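Local coordinates for pirin-like protein YhaK (Escherichia coli, PDB 2VEC) that is of unproven function, lacks quercetin 2,3-dioxygenase activity, and is a monomeric cytoplasmic bicupin of the pirin family with a redox-sensitive reactive cysteine, at residues F47-Y52 and R203-S208; Q163-S168 and Q181-H186; F197-P202 and A249-L254; F213-H218 and A237-V242. All blocks are in the same frame, centred on the assembly; numbering follows the deposited sequence.

Contact 1 of 4, residues F47-Y52 and R203-S208; sequences FSFGHY and RAYLQS
F47-Y52 and R203-S208 run almost exactly antiparallel, 174° apart end to end, yet their CA atoms stay 10 to 11 Å from one another, so side chains alone bridge the gap, at F47 with Q207, F49 with Y205 and Y52 with R203. At one end the guanidinium of R203 lies flat on the Y52 ring, the two planes only 2° apart and CZ of R203 3.5 Å from the centroid of the Y52 ring: a stacked cation-pi pair. The arginine gets there through a bend at chi3 (-59°), which lays its head flat across the phenol. A water ties the same two residues together, 2.6 Å from Y52 OH and 2.8 Å from R203 NH1, while R203 NH2 forms a salt bridge with the C-terminal carboxylate of V256. At the other end Y205 OH sits over the centre of one face of F47, 3.7 Å from F47 CE2, and donates to Q207 OE1 at 2.7 Å, nearly in line with the C=O bond. That bond satisfies a hydroxyl held among aromatic rings. Between the two ends F49 meets Y205 obliquely, its CE2 3.8 Å from Y205 CE1, and F232 packs edge-to-face on both rings. Aromatic rings from the end of strand 45-48 and the loop after it thus pack on strand 203-208 and its arginine, consistent with the interface between the two cupin domains of a pirin-type bicupin.

Contact 2 of 4, residues Q163-S168 and Q181-H186; sequences QQLIAS and QVWLHH
L184 O receives two N-H groups from strand 163-168, I166 N at 2.8 Å and A167 N in a weak bond at 3.3 Å, and so marks a classic beta bulge. The extra residue shifts the antiparallel register between the L165-H185 and A167-L184 pairs. The tight side lies around L184. I166 CD1 lies 3.7 Å from L184 CD2, and A167 CB lies 4.0 Å from L184 CB, a small methyl allowing close approach; L88 of strand 85-93 packs on both A167 and L184. The I166 chain takes chi1 66°, with CG1 lodged between its own N and carbonyl carbon, which brings the delta methyl across the L184 side chain at a slant. On the other face L165 CD1 lies over the H185 ring, 3.6 Å from CE1 of H185 in a CH-pi contact, and also meets the edge of W183. Toward Q163, Q164 and H185 the packing gives way to water. One water donates to Q163 OE1 and lies 2.8 Å from H185 ND1; a second donates to Q164 OE1 and lies 2.9 Å from ND1 of H186, which is buried yet still meets it. Long amides suit this wetter end because they can share waters while N196 holds Q163 and N159 holds Q164; R248 holds H186. An antiparallel pair interrupted by a classic bulge, which locally accentuates the twist, is at home in the curved sheet of a cupin beta-barrel.

Contact 3 of 4, residues F197-P202 and A249-L254; sequences FQLHGP and ALLIDL
D253 reaches from strand 249-254 into the turn after strand 197-198, and its carboxylate gathers the N-H groups of H200 and G201. Its CG stands anti to the backbone N (chi1 170°), directing the group at the turn. Starting at CB, the first neighbour is L199 CD1, 3.5 Å from D253 CB; the same methyl lies equally near D253 CG, so leucine lines the flank of the charged group. OD1 accepts from G201 N at 2.8 Å on its syn lone pair. OD2 takes two protein donors, also on the syn side but tilted from the carboxylate plane: H200 N at 2.7 Å, in a nearly straight bond of 171°, and H200 ND1 at 3.1 Å, more bent. A water donates to OD2 as well and links it to Q198 O. Glycine suits position 201 because a side chain there would run into L254 O, which already lies 3.3 Å from G201 CA. Away from these polar atoms, L251 parts its two methyls between F197 and L199, CD1 lying 3.9 Å from F197 CD2. Three N-H donors and a water on one buried carboxylate are consistent with an ionised aspartate; its bonds help hold the turn and, with the W183 stack, the rotation of the H200 imidazole.

Contact 4 of 4, residues F213-H218 and A237-V242; sequences FHALTH and ANITLV
H214 and V242 form one hydrogen-bonded antiparallel pair and L216 and T240 the next, so four main-chain bonds satisfy the N-H and C=O of all four residues. H214 N gives to V242 O at 3.0 Å and V242 N returns a bond to H214 O at 2.9 Å. L216 N reaches T240 O at 2.7 Å, while T240 N meets L216 O in an almost straight bond of 178°. Between these pairs A215 CA leans on the already bonded T240 O at 3.3 Å, a CA-H...O contact. The polar side chains are served from beyond the two segments: H214 ND1 bonds to D244 OD2 and T240 OG1 to N196 ND2. For H214 a chi1 of 55° turns the imidazole toward the neighbouring strand, where V242 CB sits over one ring face, 3.6 Å from H214 NE2. On the opposite face F213, A215, I239 and L241 are apolar, and T217 adds its methyl: L241 CD2 touches A215 CB at 3.8 Å and meets the edge of F213. L206 of the facing sheet packs on the small A215. The outer face thus mixes H214 and T240 with L216 and V242, while the inner is mainly hydrocarbon, and the aspartate would probably favour a protonated, positively charged H214.

In the fold
Contacts 2, 3 and 4 all belong to the C-terminal cupin domain, whereas contact 1 joins that domain to strand 45-48 and the loop after it in the N-terminal half. Strands 163-168, 183-189, 247-254 and 203-208 are successive neighbours in one sheet, so contacts 1, 2 and 3 share it; strands 194-198, 238-243 and 213-217 belong to the facing sheet, which holds contact 4. Centres of contacts 2 and 3 lie 8 Å apart, those of contacts 1 and 4 about 17 Å. Along the chain contact 4 is nested within contact 3, contact 2 falls inside the loop closed by contact 1, and contacts 1 and 3 interleave. Contact 3 therefore bridges the two sheets of the barrel, and contact 1 couples that barrel to the N-terminal cupin half.

Contact 1 of 4, residues F47-Y52 and R203-S208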
loop_
_atom_site.group_PDB
_atom_site.type_symbol
_atom_site.label_atom_id
_atom_site.label_comp_id
_atom_site.label_asym_id
_atom_site.label_seq_id
_atom_site.Cartn_x
_atom_site.Cartn_y
_atom_site.Cartn_z
ATOM N N PHE A 47 6.868 9.006 -0.428
ATOM C CA PHE A 47 6.210 9.889 0.530
ATOM C C PHE A 47 6.730 9.431 1.900
ATOM O O PHE A 47 6.715 8.236 2.155
ATOM C CB PHE A 47 4.681 9.691 0.619
ATOM C CG PHE A 47 3.887 10.104 -0.603
ATOM C CD1 PHE A 47 3.320 11.376 -0.673
ATOM C CD2 PHE A 47 3.568 9.201 -1.574
ATOM C CE1 PHE A 47 2.532 11.751 -1.768
ATOM C CE2 PHE A 47 2.788 9.560 -2.690
ATOM C CZ PHE A 47 2.288 10.824 -2.799
ATOM N N SER A 48 7.151 10.361 2.746
ATOM C CA SER A 48 7.519 10.059 4.140
ATOM C C SER A 48 6.638 10.893 5.040
ATOM O O SER A 48 6.648 12.129 4.913
ATOM C CB SER A 48 8.991 10.384 4.382
ATOM O OG SER A 48 9.817 9.627 3.478
ATOM N N PHE A 49 5.862 10.236 5.910
ATOM C CA PHE A 49 4.920 10.920 6.800
ATOM C C PHE A 49 5.218 10.702 8.270
ATOM O O PHE A 49 5.790 9.677 8.670
ATOM C CB PHE A 49 3.456 10.470 6.559
ATOM C CG PHE A 49 2.991 10.624 5.137
ATOM C CD1 PHE A 49 2.990 11.873 4.523
ATOM C CD2 PHE A 49 2.552 9.512 4.413
ATOM C CE1 PHE A 49 2.578 12.053 3.199
ATOM C CE2 PHE A 49 2.088 9.679 3.106
ATOM C CZ PHE A 49 2.114 10.943 2.495
ATOM N N GLY A 50 4.776 11.677 9.054
ATOM C CA GLY A 50 4.921 11.679 10.493
ATOM C C GLY A 50 4.006 10.724 11.241
ATOM O O GLY A 50 3.129 10.112 10.645
ATOM N N HIS A 51 4.240 10.635 12.548
ATOM C CA HIS A 51 3.488 9.777 13.462
ATOM C C HIS A 51 2.462 10.600 14.217
ATOM O O HIS A 51 2.821 11.502 15.014
ATOM C CB HIS A 51 4.494 9.095 14.426
ATOM C CG HIS A 51 3.863 8.198 15.449
ATOM N ND1 HIS A 51 3.647 6.854 15.228
ATOM C CD2 HIS A 51 3.422 8.452 16.707
ATOM C CE1 HIS A 51 3.132 6.308 16.327
ATOM N NE2 HIS A 51 2.941 7.269 17.219
ATOM N N TYR A 52 1.185 10.224 14.074
ATOM C CA TYR A 52 0.107 10.982 14.753
ATOM C C TYR A 52 -0.143 10.559 16.217
ATOM O O TYR A 52 0.074 9.418 16.577
ATOM C CB TYR A 52 -1.183 10.902 13.940
ATOM C CG TYR A 52 -1.105 11.681 12.650
ATOM C CD1 TYR A 52 -1.164 13.099 12.666
ATOM C CD2 TYR A 52 -0.944 11.031 11.443
ATOM C CE1 TYR A 52 -1.090 13.828 11.497
ATOM C CE2 TYR A 52 -0.859 11.768 10.240
ATOM C CZ TYR A 52 -0.940 13.145 10.278
ATOM O OH TYR A 52 -0.873 13.818 9.084
ATOM N N ARG A 203 -9.069 8.487 10.367
ATOM C CA ARG A 203 -8.151 9.026 9.346
ATOM C C ARG A 203 -8.149 8.047 8.169
ATOM O O ARG A 203 -8.142 6.833 8.363
ATOM C CB ARG A 203 -6.744 9.171 9.946
ATOM C CG ARG A 203 -5.754 9.998 9.062
ATOM C CD ARG A 203 -4.305 10.089 9.668
ATOM N NE ARG A 203 -4.381 10.721 10.994
ATOM C CZ ARG A 203 -4.461 12.010 11.277
ATOM N NH1 ARG A 203 -4.414 12.940 10.328
ATOM N NH2 ARG A 203 -4.558 12.377 12.555
ATOM N N ALA A 204 -8.151 8.567 6.948
ATOM C CA ALA A 204 -7.977 7.698 5.779
ATOM C C ALA A 204 -6.900 8.292 4.908
ATOM O O ALA A 204 -6.710 9.547 4.882
ATOM C CB ALA A 204 -9.238 7.635 5.006
ATOM N N TYR A 205 -6.210 7.430 4.182
ATOM C CA TYR A 205 -5.290 7.922 3.184
ATOM C C TYR A 205 -5.712 7.286 1.865
ATOM O O TYR A 205 -5.925 6.048 1.776
ATOM C CB TYR A 205 -3.858 7.502 3.532
ATOM C CG TYR A 205 -2.839 7.959 2.510
ATOM C CD1 TYR A 205 -2.348 9.242 2.563
ATOM C CD2 TYR A 205 -2.350 7.084 1.535
ATOM C CE1 TYR A 205 -1.408 9.711 1.608
ATOM C CE2 TYR A 205 -1.373 7.519 0.617
ATOM C CZ TYR A 205 -0.944 8.843 0.659
ATOM O OH TYR A 205 -0.032 9.314 -0.249
ATOM N N LEU A 206 -5.780 8.115 0.813
ATOM C CA LEU A 206 -6.075 7.646 -0.547
ATOM C C LEU A 206 -4.812 7.735 -1.390
ATOM O O LEU A 206 -4.126 8.754 -1.327
ATOM C CB LEU A 206 -7.115 8.572 -1.195
ATOM C CG LEU A 206 -8.345 8.881 -0.330
ATOM C CD1 LEU A 206 -9.329 9.682 -1.175
ATOM C CD2 LEU A 206 -9.020 7.589 0.133
ATOM N N GLN A 207 -4.554 6.732 -2.250
ATOM C CA GLN A 207 -3.378 6.750 -3.115
ATOM C C GLN A 207 -3.768 6.342 -4.519
ATOM O O GLN A 207 -4.396 5.303 -4.707
ATOM C CB GLN A 207 -2.251 5.831 -2.569
ATOM C CG GLN A 207 -1.002 5.798 -3.488
ATOM C CD GLN A 207 -0.341 7.180 -3.563
ATOM O OE1 GLN A 207 -0.228 7.856 -2.538
ATOM N NE2 GLN A 207 0.081 7.597 -4.744
ATOM N N SER A 208 -3.398 7.153 -5.507
ATOM C CA SER A 208 -3.524 6.735 -6.885
ATOM C C SER A 208 -2.320 5.834 -7.218
ATOM O O SER A 208 -1.144 6.291 -7.094
ATOM C CB SER A 208 -3.549 7.971 -7.796
ATOM O OG SER A 208 -3.201 7.590 -9.146
HETATM O O HOH W 1 -3.180 13.510 7.837
#

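Contact 2 of 4, residues Q163-S168 and Q181-H186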
loop_
_atom_site.group_PDB
_atom_site.type_symbol
_atom_site.label_atom_id
_atom_site.label_comp_id
_atom_site.label_asym_id
_atom_site.label_seq_id
_atom_site.Cartn_x
_atom_site.Cartn_y
_atom_site.Cartn_z
ATOM N N GLN A 163 -13.363 -3.650 -5.407
ATOM C CA GLN A 163 -12.626 -3.371 -4.168
ATOM C C GLN A 163 -12.327 -4.648 -3.436
ATOM O O GLN A 163 -13.150 -5.576 -3.451
ATOM C CB GLN A 163 -13.396 -2.428 -3.231
ATOM C CG GLN A 163 -14.833 -2.908 -2.832
ATOM C CD GLN A 163 -15.339 -2.051 -1.679
ATOM O OE1 GLN A 163 -14.794 -2.115 -0.552
ATOM N NE2 GLN A 163 -16.343 -1.222 -1.950
ATOM N N GLN A 164 -11.148 -4.742 -2.834
ATOM C CA GLN A 164 -10.797 -5.911 -2.023
ATOM C C GLN A 164 -10.166 -5.422 -0.736
ATOM O O GLN A 164 -9.361 -4.513 -0.758
ATOM C CB GLN A 164 -9.826 -6.829 -2.780
ATOM C CG GLN A 164 -9.455 -8.095 -2.002
ATOM C CD GLN A 164 -8.460 -8.991 -2.737
ATOM O OE1 GLN A 164 -7.825 -8.589 -3.702
ATOM N NE2 GLN A 164 -8.308 -10.219 -2.244
ATOM N N LEU A 165 -10.543 -6.020 0.387
ATOM C CA LEU A 165 -9.839 -5.771 1.639
ATOM C C LEU A 165 -8.598 -6.658 1.605
ATOM O O LEU A 165 -8.711 -7.896 1.552
ATOM C CB LEU A 165 -10.770 -6.137 2.811
ATOM C CG LEU A 165 -10.134 -6.089 4.194
ATOM C CD1 LEU A 165 -9.850 -4.604 4.596
ATOM C CD2 LEU A 165 -11.038 -6.761 5.184
ATOM N N ILE A 166 -7.409 -6.054 1.561
ATOM C CA ILE A 166 -6.206 -6.850 1.368
ATOM C C ILE A 166 -5.395 -6.951 2.655
ATOM O O ILE A 166 -4.456 -7.755 2.743
ATOM C CB ILE A 166 -5.360 -6.362 0.158
ATOM C CG1 ILE A 166 -4.783 -4.938 0.401
ATOM C CG2 ILE A 166 -6.184 -6.467 -1.157
ATOM C CD1 ILE A 166 -3.619 -4.545 -0.584
ATOM N N ALA A 167 -5.732 -6.139 3.662
ATOM C CA ALA A 167 -5.088 -6.304 4.976
ATOM C C ALA A 167 -5.988 -5.757 6.070
ATOM O O ALA A 167 -6.663 -4.740 5.855
ATOM C CB ALA A 167 -3.714 -5.597 4.986
ATOM N N SER A 168 -5.987 -6.405 7.240
ATOM C CA SER A 168 -6.817 -5.979 8.335
ATOM C C SER A 168 -6.249 -6.543 9.644
ATOM O O SER A 168 -5.331 -7.393 9.620
ATOM C CB SER A 168 -8.226 -6.522 8.124
ATOM O OG SER A 168 -8.195 -7.956 8.033
ATOM N N GLN A 181 -4.012 -1.557 13.844
ATOM C CA GLN A 181 -5.474 -1.414 13.669
ATOM C C GLN A 181 -5.771 -0.658 12.378
ATOM O O GLN A 181 -6.263 0.480 12.384
ATOM C CB GLN A 181 -6.100 -0.679 14.864
ATOM C CG GLN A 181 -6.210 -1.499 16.104
ATOM C CD GLN A 181 -6.926 -2.822 15.892
ATOM O OE1 GLN A 181 -6.344 -3.877 16.121
ATOM N NE2 GLN A 181 -8.199 -2.770 15.428
ATOM N N VAL A 182 -5.408 -1.276 11.257
ATOM C CA VAL A 182 -5.428 -0.619 9.967
ATOM C C VAL A 182 -6.201 -1.524 8.994
ATOM O O VAL A 182 -6.113 -2.759 9.101
ATOM C CB VAL A 182 -3.952 -0.406 9.431
ATOM C CG1 VAL A 182 -3.899 -0.081 7.934
ATOM C CG2 VAL A 182 -3.288 0.676 10.253
ATOM N N TRP A 183 -7.019 -0.929 8.125
ATOM C CA TRP A 183 -7.706 -1.742 7.093
ATOM C C TRP A 183 -7.264 -1.183 5.766
ATOM O O TRP A 183 -7.353 0.027 5.544
ATOM C CB TRP A 183 -9.240 -1.688 7.198
ATOM C CG TRP A 183 -9.831 -2.497 8.350
ATOM C CD1 TRP A 183 -10.491 -3.698 8.258
ATOM C CD2 TRP A 183 -9.863 -2.133 9.731
ATOM N NE1 TRP A 183 -10.920 -4.108 9.499
ATOM C CE2 TRP A 183 -10.564 -3.153 10.421
ATOM C CE3 TRP A 183 -9.409 -1.028 10.453
ATOM C CZ2 TRP A 183 -10.769 -3.129 11.800
ATOM C CZ3 TRP A 183 -9.619 -0.999 11.850
ATOM C CH2 TRP A 183 -10.299 -2.046 12.505
ATOM N N LEU A 184 -6.795 -2.057 4.885
ATOM C CA LEU A 184 -6.218 -1.592 3.605
ATOM C C LEU A 184 -7.022 -2.196 2.487
ATOM O O LEU A 184 -7.244 -3.419 2.478
ATOM C CB LEU A 184 -4.780 -2.093 3.464
ATOM C CG LEU A 184 -4.021 -1.753 2.174
ATOM C CD1 LEU A 184 -3.955 -0.195 1.953
ATOM C CD2 LEU A 184 -2.565 -2.332 2.152
ATOM N N HIS A 185 -7.439 -1.342 1.561
ATOM C CA HIS A 185 -8.292 -1.754 0.455
ATOM C C HIS A 185 -7.575 -1.430 -0.846
ATOM O O HIS A 185 -6.967 -0.346 -0.977
ATOM C CB HIS A 185 -9.625 -0.993 0.473
ATOM C CG HIS A 185 -10.371 -1.102 1.775
ATOM N ND1 HIS A 185 -11.352 -2.048 1.989
ATOM C CD2 HIS A 185 -10.307 -0.366 2.906
ATOM C CE1 HIS A 185 -11.853 -1.900 3.201
ATOM N NE2 HIS A 185 -11.237 -0.884 3.782
ATOM N N HIS A 186 -7.696 -2.353 -1.791
ATOM C CA HIS A 186 -7.176 -2.206 -3.164
ATOM C C HIS A 186 -8.370 -2.041 -4.075
ATOM O O HIS A 186 -9.304 -2.837 -4.011
ATOM C CB HIS A 186 -6.362 -3.439 -3.554
ATOM C CG HIS A 186 -5.759 -3.354 -4.945
ATOM N ND1 HIS A 186 -5.958 -4.327 -5.897
ATOM C CD2 HIS A 186 -4.943 -2.431 -5.521
ATOM C CE1 HIS A 186 -5.337 -3.993 -7.019
ATOM N NE2 HIS A 186 -4.685 -2.857 -6.814
HETATM O O HOH W 2 -12.825 -3.432 0.121
HETATM O O HOH W 3 -7.733 -6.554 -5.695
#

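Contact 3 of 4, residues F197-P202 and A249-L254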
loop_
_atom_site.group_PDB
_atom_site.type_symbol
_atom_site.label_atom_id
_atom_site.label_comp_id
_atom_site.label_asym_id
_atom_site.label_seq_id
_atom_site.Cartn_x
_atom_site.Cartn_y
_atom_site.Cartn_z
ATOM N N PHE A 197 -16.890 2.899 0.998
ATOM C CA PHE A 197 -16.095 2.367 2.122
ATOM C C PHE A 197 -16.613 2.939 3.449
ATOM O O PHE A 197 -16.885 4.144 3.568
ATOM C CB PHE A 197 -14.593 2.649 1.938
ATOM C CG PHE A 197 -14.054 2.176 0.614
ATOM C CD1 PHE A 197 -13.457 0.917 0.502
ATOM C CD2 PHE A 197 -14.180 2.965 -0.522
ATOM C CE1 PHE A 197 -12.959 0.453 -0.738
ATOM C CE2 PHE A 197 -13.709 2.519 -1.770
ATOM C CZ PHE A 197 -13.091 1.264 -1.872
ATOM N N GLN A 198 -16.752 2.065 4.437
ATOM C CA GLN A 198 -17.116 2.449 5.792
ATOM C C GLN A 198 -15.805 2.425 6.578
ATOM O O GLN A 198 -15.090 1.427 6.578
ATOM C CB GLN A 198 -18.126 1.452 6.388
ATOM C CG GLN A 198 -19.559 1.554 5.793
ATOM C CD GLN A 198 -20.676 0.926 6.655
ATOM O OE1 GLN A 198 -20.744 -0.295 6.847
ATOM N NE2 GLN A 198 -21.600 1.770 7.122
ATOM N N LEU A 199 -15.475 3.522 7.235
ATOM C CA LEU A 199 -14.192 3.636 7.898
ATOM C C LEU A 199 -14.317 3.288 9.377
ATOM O O LEU A 199 -15.311 3.655 10.042
ATOM C CB LEU A 199 -13.629 5.056 7.702
ATOM C CG LEU A 199 -12.929 5.468 6.384
ATOM C CD1 LEU A 199 -11.581 4.829 6.257
ATOM C CD2 LEU A 199 -13.736 5.180 5.130
ATOM N N HIS A 200 -13.349 2.515 9.859
ATOM C CA HIS A 200 -13.184 2.176 11.255
ATOM C C HIS A 200 -12.516 3.309 12.042
ATOM O O HIS A 200 -13.013 3.712 13.070
ATOM C CB HIS A 200 -12.384 0.887 11.407
ATOM C CG HIS A 200 -13.077 -0.328 10.867
ATOM N ND1 HIS A 200 -12.849 -0.805 9.591
ATOM C CD2 HIS A 200 -14.008 -1.144 11.413
ATOM C CE1 HIS A 200 -13.596 -1.888 9.388
ATOM N NE2 HIS A 200 -14.290 -2.124 10.485
ATOM N N GLY A 201 -11.390 3.817 11.539
ATOM C CA GLY A 201 -10.624 4.868 12.230
ATOM C C GLY A 201 -10.989 6.267 11.760
ATOM O O GLY A 201 -11.823 6.437 10.859
ATOM N N PRO A 202 -10.393 7.288 12.400
ATOM C CA PRO A 202 -10.701 8.692 12.183
ATOM C C PRO A 202 -9.863 9.301 11.042
ATOM O O PRO A 202 -9.927 10.492 10.797
ATOM C CB PRO A 202 -10.321 9.319 13.530
ATOM C CG PRO A 202 -9.067 8.561 13.927
ATOM C CD PRO A 202 -9.418 7.106 13.496
ATOM N N ALA A 249 -6.137 2.029 -7.140
ATOM C CA ALA A 249 -5.894 2.890 -6.004
ATOM C C ALA A 249 -5.846 2.091 -4.710
ATOM O O ALA A 249 -6.273 0.921 -4.668
ATOM C CB ALA A 249 -7.020 3.951 -5.911
ATOM N N LEU A 250 -5.428 2.753 -3.645
ATOM C CA LEU A 250 -5.512 2.169 -2.313
ATOM C C LEU A 250 -6.317 3.119 -1.451
ATOM O O LEU A 250 -6.254 4.349 -1.646
ATOM C CB LEU A 250 -4.114 2.098 -1.676
ATOM C CG LEU A 250 -3.077 1.187 -2.330
ATOM C CD1 LEU A 250 -1.725 1.259 -1.581
ATOM C CD2 LEU A 250 -3.552 -0.275 -2.451
ATOM N N LEU A 251 -7.064 2.558 -0.499
ATOM C CA LEU A 251 -7.646 3.375 0.549
ATOM C C LEU A 251 -7.180 2.712 1.829
ATOM O O LEU A 251 -7.377 1.482 2.026
ATOM C CB LEU A 251 -9.178 3.400 0.509
ATOM C CG LEU A 251 -9.833 4.349 1.555
ATOM C CD1 LEU A 251 -11.177 4.893 1.061
ATOM C CD2 LEU A 251 -10.059 3.568 2.878
ATOM N N ILE A 252 -6.526 3.512 2.671
ATOM C CA ILE A 252 -6.009 2.992 3.950
ATOM C C ILE A 252 -6.793 3.605 5.082
ATOM O O ILE A 252 -6.878 4.831 5.183
ATOM C CB ILE A 252 -4.521 3.319 4.155
ATOM C CG1 ILE A 252 -3.773 3.266 2.814
ATOM C CG2 ILE A 252 -3.943 2.402 5.270
ATOM C CD1 ILE A 252 -2.197 3.506 2.873
ATOM N N ASP A 253 -7.360 2.758 5.943
ATOM C CA ASP A 253 -8.208 3.204 7.044
ATOM C C ASP A 253 -7.308 3.145 8.277
ATOM O O ASP A 253 -6.826 2.066 8.657
ATOM C CB ASP A 253 -9.370 2.180 7.088
ATOM C CG ASP A 253 -10.255 2.278 8.298
ATOM O OD1 ASP A 253 -9.927 2.933 9.319
ATOM O OD2 ASP A 253 -11.344 1.607 8.247
ATOM N N LEU A 254 -7.017 4.317 8.859
ATOM C CA LEU A 254 -5.970 4.484 9.841
ATOM C C LEU A 254 -6.544 4.856 11.205
ATOM O O LEU A 254 -7.558 5.574 11.290
ATOM C CB LEU A 254 -4.997 5.618 9.364
ATOM C CG LEU A 254 -4.198 5.192 8.104
ATOM C CD1 LEU A 254 -3.856 6.473 7.293
ATOM C CD2 LEU A 254 -2.948 4.393 8.462
HETATM O O HOH W 4 -12.199 0.404 6.079
#

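Contact 4 of 4, residues F213-H218 and A237-V242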
loop_
_atom_site.group_PDB
_atom_site.type_symbol
_atom_site.label_atom_id
_atom_site.label_comp_id
_atom_site.label_asym_id
_atom_site.label_seq_id
_atom_site.Cartn_x
_atom_site.Cartn_y
_atom_site.Cartn_z
ATOM N N PHE A 213 -8.995 10.118 -9.806
ATOM C CA PHE A 213 -10.256 9.804 -9.151
ATOM C C PHE A 213 -10.586 10.887 -8.157
ATOM O O PHE A 213 -9.738 11.723 -7.844
ATOM C CB PHE A 213 -10.229 8.417 -8.479
ATOM C CG PHE A 213 -9.298 8.266 -7.287
ATOM C CD1 PHE A 213 -7.903 8.264 -7.442
ATOM C CD2 PHE A 213 -9.817 8.028 -6.006
ATOM C CE1 PHE A 213 -7.027 8.051 -6.311
ATOM C CE2 PHE A 213 -8.962 7.831 -4.885
ATOM C CZ PHE A 213 -7.558 7.825 -5.045
ATOM N N HIS A 214 -11.823 10.886 -7.680
ATOM C CA HIS A 214 -12.161 11.794 -6.608
ATOM C C HIS A 214 -12.904 11.097 -5.502
ATOM O O HIS A 214 -13.401 9.990 -5.673
ATOM C CB HIS A 214 -12.925 13.021 -7.119
ATOM C CG HIS A 214 -14.164 12.699 -7.909
ATOM N ND1 HIS A 214 -14.125 12.265 -9.220
ATOM C CD2 HIS A 214 -15.477 12.772 -7.575
ATOM C CE1 HIS A 214 -15.362 12.078 -9.656
ATOM N NE2 HIS A 214 -16.201 12.410 -8.688
ATOM N N ALA A 215 -12.911 11.724 -4.335
ATOM C CA ALA A 215 -13.603 11.158 -3.198
ATOM C C ALA A 215 -14.762 12.069 -2.829
ATOM O O ALA A 215 -14.632 13.297 -2.872
ATOM C CB ALA A 215 -12.668 11.006 -2.050
ATOM N N LEU A 216 -15.893 11.447 -2.493
ATOM C CA LEU A 216 -17.064 12.118 -1.942
ATOM C C LEU A 216 -17.338 11.642 -0.521
ATOM O O LEU A 216 -17.115 10.473 -0.180
ATOM C CB LEU A 216 -18.317 11.810 -2.774
ATOM C CG LEU A 216 -18.217 11.631 -4.293
ATOM C CD1 LEU A 216 -19.485 10.968 -4.820
ATOM C CD2 LEU A 216 -18.116 13.028 -4.865
ATOM N N THR A 217 -17.833 12.562 0.297
ATOM C CA THR A 217 -18.368 12.264 1.627
ATOM C C THR A 217 -19.677 13.031 1.712
ATOM O O THR A 217 -19.767 14.153 1.214
ATOM C CB THR A 217 -17.422 12.705 2.760
ATOM O OG1 THR A 217 -17.115 14.101 2.631
ATOM C CG2 THR A 217 -16.133 11.950 2.671
ATOM N N HIS A 218 -20.706 12.398 2.277
ATOM C CA HIS A 218 -22.043 12.994 2.369
ATOM C C HIS A 218 -22.533 13.491 1.007
ATOM O O HIS A 218 -23.232 14.516 0.930
ATOM C CB HIS A 218 -22.100 14.143 3.403
ATOM C CG HIS A 218 -21.416 13.832 4.696
ATOM N ND1 HIS A 218 -20.240 14.445 5.080
ATOM C CD2 HIS A 218 -21.727 12.960 5.686
ATOM C CE1 HIS A 218 -19.855 13.964 6.250
ATOM N NE2 HIS A 218 -20.741 13.065 6.640
ATOM N N ALA A 237 -16.707 8.983 8.325
ATOM C CA ALA A 237 -17.010 7.583 8.557
ATOM C C ALA A 237 -17.340 6.815 7.265
ATOM O O ALA A 237 -17.327 5.583 7.260
ATOM C CB ALA A 237 -18.117 7.465 9.540
ATOM N N ASN A 238 -17.659 7.535 6.188
ATOM C CA ASN A 238 -17.994 6.889 4.911
ATOM C C ASN A 238 -17.386 7.682 3.800
ATOM O O ASN A 238 -17.492 8.914 3.783
ATOM C CB ASN A 238 -19.512 6.858 4.648
ATOM C CG ASN A 238 -20.239 5.849 5.490
ATOM O OD1 ASN A 238 -20.266 4.648 5.174
ATOM N ND2 ASN A 238 -20.897 6.331 6.544
ATOM N N ILE A 239 -16.776 6.977 2.851
ATOM C CA ILE A 239 -16.119 7.630 1.722
ATOM C C ILE A 239 -16.459 6.867 0.437
ATOM O O ILE A 239 -16.408 5.628 0.402
ATOM C CB ILE A 239 -14.569 7.664 1.866
ATOM C CG1 ILE A 239 -14.112 8.476 3.105
ATOM C CG2 ILE A 239 -13.973 8.331 0.643
ATOM C CD1 ILE A 239 -12.580 8.410 3.339
ATOM N N THR A 240 -16.842 7.611 -0.593
ATOM C CA THR A 240 -17.131 7.035 -1.896
ATOM C C THR A 240 -16.064 7.522 -2.835
ATOM O O THR A 240 -15.778 8.726 -2.857
ATOM C CB THR A 240 -18.491 7.490 -2.441
ATOM O OG1 THR A 240 -19.517 6.980 -1.602
ATOM C CG2 THR A 240 -18.710 6.954 -3.851
ATOM N N LEU A 241 -15.491 6.587 -3.597
ATOM C CA LEU A 241 -14.461 6.894 -4.571
ATOM C C LEU A 241 -15.020 6.730 -5.951
ATOM O O LEU A 241 -15.681 5.718 -6.245
ATOM C CB LEU A 241 -13.289 5.916 -4.443
ATOM C CG LEU A 241 -12.543 5.902 -3.091
ATOM C CD1 LEU A 241 -11.350 4.986 -3.228
ATOM C CD2 LEU A 241 -12.146 7.325 -2.662
ATOM N N VAL A 242 -14.705 7.678 -6.830
ATOM C CA VAL A 242 -15.273 7.643 -8.193
ATOM C C VAL A 242 -14.133 7.796 -9.201
ATOM O O VAL A 242 -13.347 8.767 -9.114
ATOM C CB VAL A 242 -16.299 8.789 -8.430
ATOM C CG1 VAL A 242 -16.902 8.703 -9.849
ATOM C CG2 VAL A 242 -17.410 8.772 -7.368
#